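PDB 5BQ3: rhamnose ABC transporter, rhamnose-binding protein from Actinomyces odontolyticus ATCC 17982, which probably binds a carbohydrate, presumably rhamnose, as the extracytoplasmic solute-binding component of an ABC importer. Local coordinates for residues P34-N39 and P66-S71; R125-N130 and K312-G317. All coordinates share one frame; numbering follows the deposited sequence.

Interaction 1: P34-N39 and P66-S71; sequences PKQLNN and PLEASS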
# COMPACT_ATOMS: atom_id res chain seq x y z
N PRO A 34 7.80 1.69 12.59
CA PRO A 34 6.79 2.27 11.69
C PRO A 34 7.00 3.78 11.53
O PRO A 34 7.86 4.36 12.20
CB PRO A 34 5.48 1.95 12.41
CG PRO A 34 5.83 1.94 13.86
CD PRO A 34 7.28 1.52 13.97
N LYS A 35 6.21 4.42 10.65
CA LYS A 35 6.25 5.87 10.42
C LYS A 35 5.91 6.64 11.69
O LYS A 35 6.52 7.66 12.00
CB LYS A 35 5.27 6.25 9.30
CG LYS A 35 5.75 5.97 7.89
CD LYS A 35 4.73 6.47 6.88
CE LYS A 35 5.26 6.39 5.48
NZ LYS A 35 4.28 6.88 4.48
N GLN A 36 4.92 6.12 12.44
CA GLN A 36 4.36 6.67 13.67
C GLN A 36 3.81 5.52 14.52
O GLN A 36 3.32 4.53 13.97
CB GLN A 36 3.24 7.67 13.27
CG GLN A 36 2.57 8.42 14.41
CD GLN A 36 1.51 9.37 13.90
OE1 GLN A 36 1.68 10.60 13.93
NE2 GLN A 36 0.40 8.83 13.42
N LEU A 37 3.88 5.65 15.85
CA LEU A 37 3.34 4.64 16.77
C LEU A 37 1.83 4.80 16.93
O LEU A 37 1.30 5.91 16.77
CB LEU A 37 4.01 4.73 18.15
CG LEU A 37 5.40 4.12 18.33
CD1 LEU A 37 5.88 4.33 19.75
CD2 LEU A 37 5.41 2.62 18.01
N ASN A 38 1.15 3.69 17.25
CA ASN A 38 -0.29 3.56 17.52
C ASN A 38 -1.18 4.08 16.36
O ASN A 38 -2.18 4.76 16.59
CB ASN A 38 -0.67 4.25 18.86
CG ASN A 38 0.21 3.86 20.03
OD1 ASN A 38 0.88 4.70 20.63
ND2 ASN A 38 0.25 2.57 20.37
N ASN A 39 -0.82 3.71 15.12
CA ASN A 39 -1.61 4.02 13.93
C ASN A 39 -2.39 2.75 13.56
O ASN A 39 -1.76 1.71 13.37
CB ASN A 39 -0.74 4.53 12.79
CG ASN A 39 -1.52 4.95 11.57
OD1 ASN A 39 -1.78 4.15 10.68
ND2 ASN A 39 -1.95 6.20 11.53
N PRO A 66 8.65 6.81 16.52
CA PRO A 66 8.21 8.12 17.02
C PRO A 66 6.69 8.20 17.22
O PRO A 66 5.95 7.41 16.63
CB PRO A 66 8.66 9.08 15.91
CG PRO A 66 8.64 8.26 14.67
CD PRO A 66 8.90 6.83 15.06
N LEU A 67 6.24 9.16 18.05
CA LEU A 67 4.82 9.38 18.29
C LEU A 67 4.23 10.27 17.19
O LEU A 67 3.01 10.29 17.01
CB LEU A 67 4.58 10.02 19.67
CG LEU A 67 4.97 9.22 20.92
CD1 LEU A 67 4.59 9.99 22.17
CD2 LEU A 67 4.29 7.85 20.96
N GLU A 68 5.10 11.00 16.47
CA GLU A 68 4.74 11.92 15.39
C GLU A 68 5.50 11.54 14.12
O GLU A 68 6.71 11.28 14.17
CB GLU A 68 5.06 13.38 15.78
CG GLU A 68 4.30 13.89 17.00
CD GLU A 68 2.98 14.57 16.74
OE1 GLU A 68 2.07 13.93 16.16
OE2 GLU A 68 2.83 15.75 17.13
N ALA A 69 4.79 11.50 12.97
CA ALA A 69 5.38 11.15 11.68
C ALA A 69 6.01 12.38 11.01
O ALA A 69 5.34 13.12 10.29
CB ALA A 69 4.34 10.51 10.78
N SER A 70 7.31 12.59 11.27
CA SER A 70 8.14 13.67 10.71
C SER A 70 9.28 13.05 9.89
O SER A 70 9.64 11.90 10.14
CB SER A 70 8.68 14.56 11.82
OG SER A 70 9.59 15.54 11.34
N SER A 71 9.84 13.81 8.93
CA SER A 71 10.91 13.40 8.02
C SER A 71 12.10 12.71 8.74
O SER A 71 12.49 11.61 8.34
CB SER A 71 11.41 14.59 7.21
OG SER A 71 11.92 15.62 8.04
O HOH W 1 1.64 8.11 18.37
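Pro34 and Lys35 turn their carbonyl oxygens to the ring of Pro66. Lys35 O lies 3.5 Å from Pro66 CG. The methyl of Ala69 borders the same oxygen, which also accepts a hydrogen bond from Asn94. The lysine chain itself leads away, and its NZ bonds to Ser118. Gln36 makes the broadest contact of its segment. Its CA adds a CA-H...O contact to Pro66 O. With CG anti to the backbone N (chi1 -177°) and the chain extended beyond it, the side chain runs alongside the 67-69 backbone. CG packs 3.2 Å from Leu67 O, and CB meets Ala69 CB. The amide oxygen OE1 takes a weak hydrogen bond from Ala69 N at 3.4 Å, with 136° at the hydrogen. Leu37 supplies the firm polar link. Its N donates to Pro66 O at 2.8 Å. One water donates to both Leu37 O (2.7 Å) and Leu67 O (2.9 Å), so it bridges the two backbones. Leu37 CD1 touches Leu67 CD2 at 4.0 Å, the two side chains crossing at a slant. Two loops that each follow a parallel strand and precede a helix meet here, at the C-terminal ends of the parallel strands, the usual place of such loops in a Rossmann-like periplasmic-binding-protein lobe.

Interaction 2: R125-N130 and K312-G317; sequences RDLFIN and KTVVVG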
# COMPACT_ATOMS: atom_id res chain seq x y z
N ARG A 125 19.36 0.69 2.03
CA ARG A 125 18.73 -0.57 2.43
C ARG A 125 19.22 -1.74 1.59
O ARG A 125 19.69 -1.57 0.46
CB ARG A 125 17.19 -0.45 2.40
CG ARG A 125 16.51 -0.60 1.05
CD ARG A 125 16.70 0.59 0.13
NE ARG A 125 15.76 0.56 -0.98
CZ ARG A 125 15.95 -0.09 -2.13
NH1 ARG A 125 17.07 -0.78 -2.33
NH2 ARG A 125 15.03 -0.06 -3.08
N ASP A 126 19.09 -2.95 2.15
CA ASP A 126 19.49 -4.20 1.53
C ASP A 126 18.37 -4.74 0.65
O ASP A 126 18.66 -5.44 -0.33
CB ASP A 126 19.88 -5.24 2.60
CG ASP A 126 21.10 -4.86 3.42
OD1 ASP A 126 22.22 -4.97 2.89
OD2 ASP A 126 20.93 -4.48 4.60
N LEU A 127 17.11 -4.41 0.99
CA LEU A 127 15.89 -4.85 0.31
C LEU A 127 14.70 -3.93 0.61
O LEU A 127 14.61 -3.39 1.71
CB LEU A 127 15.55 -6.28 0.80
CG LEU A 127 15.20 -7.37 -0.22
CD1 LEU A 127 16.35 -7.63 -1.19
CD2 LEU A 127 14.87 -8.66 0.48
N PHE A 128 13.78 -3.78 -0.37
CA PHE A 128 12.54 -3.02 -0.21
C PHE A 128 11.34 -3.95 -0.49
O PHE A 128 11.34 -4.66 -1.50
CB PHE A 128 12.50 -1.76 -1.11
CG PHE A 128 11.16 -1.05 -1.17
CD1 PHE A 128 10.53 -0.59 -0.01
CD2 PHE A 128 10.53 -0.81 -2.39
CE1 PHE A 128 9.29 0.04 -0.06
CE2 PHE A 128 9.29 -0.16 -2.44
CZ PHE A 128 8.69 0.27 -1.28
N ILE A 129 10.35 -3.95 0.41
CA ILE A 129 9.13 -4.75 0.29
C ILE A 129 7.98 -3.82 -0.05
O ILE A 129 7.57 -2.99 0.78
CB ILE A 129 8.84 -5.61 1.56
CG1 ILE A 129 10.12 -6.29 2.16
CG2 ILE A 129 7.72 -6.64 1.30
CD1 ILE A 129 10.89 -7.32 1.26
N ASN A 130 7.47 -3.92 -1.28
CA ASN A 130 6.35 -3.11 -1.75
C ASN A 130 5.06 -3.94 -1.69
O ASN A 130 5.08 -5.12 -2.04
CB ASN A 130 6.60 -2.60 -3.17
CG ASN A 130 5.88 -1.32 -3.55
OD1 ASN A 130 5.13 -0.71 -2.77
ND2 ASN A 130 6.13 -0.88 -4.77
N LYS A 312 16.27 -3.83 -6.08
CA LYS A 312 16.17 -4.66 -4.86
C LYS A 312 14.75 -4.61 -4.25
O LYS A 312 14.61 -4.51 -3.03
CB LYS A 312 17.24 -4.24 -3.83
CG LYS A 312 18.68 -4.45 -4.27
CD LYS A 312 19.64 -3.84 -3.27
CE LYS A 312 21.07 -4.03 -3.67
NZ LYS A 312 21.99 -3.47 -2.65
N THR A 313 13.71 -4.67 -5.10
CA THR A 313 12.31 -4.57 -4.69
C THR A 313 11.59 -5.92 -4.79
O THR A 313 11.69 -6.61 -5.81
CB THR A 313 11.59 -3.47 -5.51
OG1 THR A 313 12.31 -2.25 -5.38
CG2 THR A 313 10.14 -3.25 -5.08
N VAL A 314 10.84 -6.27 -3.73
CA VAL A 314 10.02 -7.48 -3.61
C VAL A 314 8.55 -7.04 -3.53
O VAL A 314 8.21 -6.19 -2.70
CB VAL A 314 10.43 -8.35 -2.38
CG1 VAL A 314 9.57 -9.61 -2.28
CG2 VAL A 314 11.91 -8.71 -2.42
N VAL A 315 7.68 -7.59 -4.39
CA VAL A 315 6.25 -7.26 -4.40
C VAL A 315 5.49 -8.37 -3.65
O VAL A 315 5.67 -9.55 -3.96
CB VAL A 315 5.69 -7.00 -5.83
CG1 VAL A 315 4.20 -6.68 -5.80
CG2 VAL A 315 6.45 -5.88 -6.53
N VAL A 316 4.66 -7.98 -2.66
CA VAL A 316 3.84 -8.89 -1.84
C VAL A 316 2.83 -9.64 -2.74
O VAL A 316 2.71 -10.86 -2.62
CB VAL A 316 3.14 -8.14 -0.66
CG1 VAL A 316 2.26 -9.09 0.16
CG2 VAL A 316 4.16 -7.46 0.24
N GLY A 317 2.15 -8.91 -3.62
CA GLY A 317 1.19 -9.50 -4.55
C GLY A 317 0.29 -8.51 -5.25
O GLY A 317 0.54 -7.30 -5.21
O HOH W 2 21.78 -0.72 -1.52
O HOH W 3 21.19 -6.20 -1.01
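Leu127 and Ile129 meet Val314 on one face of a parallel strand pair, while Phe128 meets Thr313 on the other. The axes of the short strands 127-130 and 313-315 come within 4.6 Å, their directions 26° apart. On the first face, Val314 is the bump between two branched neighbours. Its CG2 fits against Leu127 CD2 at 4.1 Å, and its CB takes Ile129 CD1 at 3.8 Å. With CG1 beside the backbone N (chi1 -42°) and the Ile129 chain bent again at chi2 (-62°), CD1 comes to Val314. Its other branch, CG2, crosses Val316 CG2 at about a right angle. Helix 271-287 covers this side, its Ala281 touching both Leu127 and Ile129. With an alanine in place of Leu127, CD2 is gone, and a gap is likely to open between Val314 CG2 and Ala281.

On the second face, Phe128 and Thr313 lie side by side. Thr313 CG2 sits 3.7 Å from Phe128 ring atom CD2, and OG1 lies at the ring edge, in plane. That hydroxyl bonds to Asn311 O. The backbone N of Asn130 lies over the centre of one ring face. At the start of the pair, the extended Lys312 chain runs past Asp126 O, with CD 3.5 Å from it. Lys312 NZ donates to a water that in turn donates to Arg125 O. The Arg125 side chain crosses that of Lys312 at a slant, its NH1 near Lys312 CB, and its NE is salt-bridged to Asp119.

Four backbone bonds stitch the strands: Phe128 N to Lys312 O, Val314 N to Phe128 O (2.8 Å), Asn130 N to Val314 O and Val316 N to Asn130 O. The main-chain polar groups thus supply the direct hydrogen bonds across the pair, while apolar branches fill the helix-covered face and water links the lysine end.

Overall arrangement
Both interactions belong to the lobe built on the six-stranded parallel sheet. Interaction 1 joins loops that follow strands 29-33 and 60-63, toward one edge of the sheet. Interaction 2 adds strand 313-315 as the outermost strand at the opposite edge, next to 127-130. Their centres are 21 Å apart, and their nearest atoms about 9 Å apart, so they do not touch. They differ in sequence span: 26 residues lie between the segments of interaction 1 and 181 between those of interaction 2. Strand 313-315 therefore returns late in the chain to complete the sheet. In relatives the sugar binds between the lobes, among loops at strand C-terminal ends like those of interaction 1; no sugar contact is established for either pair.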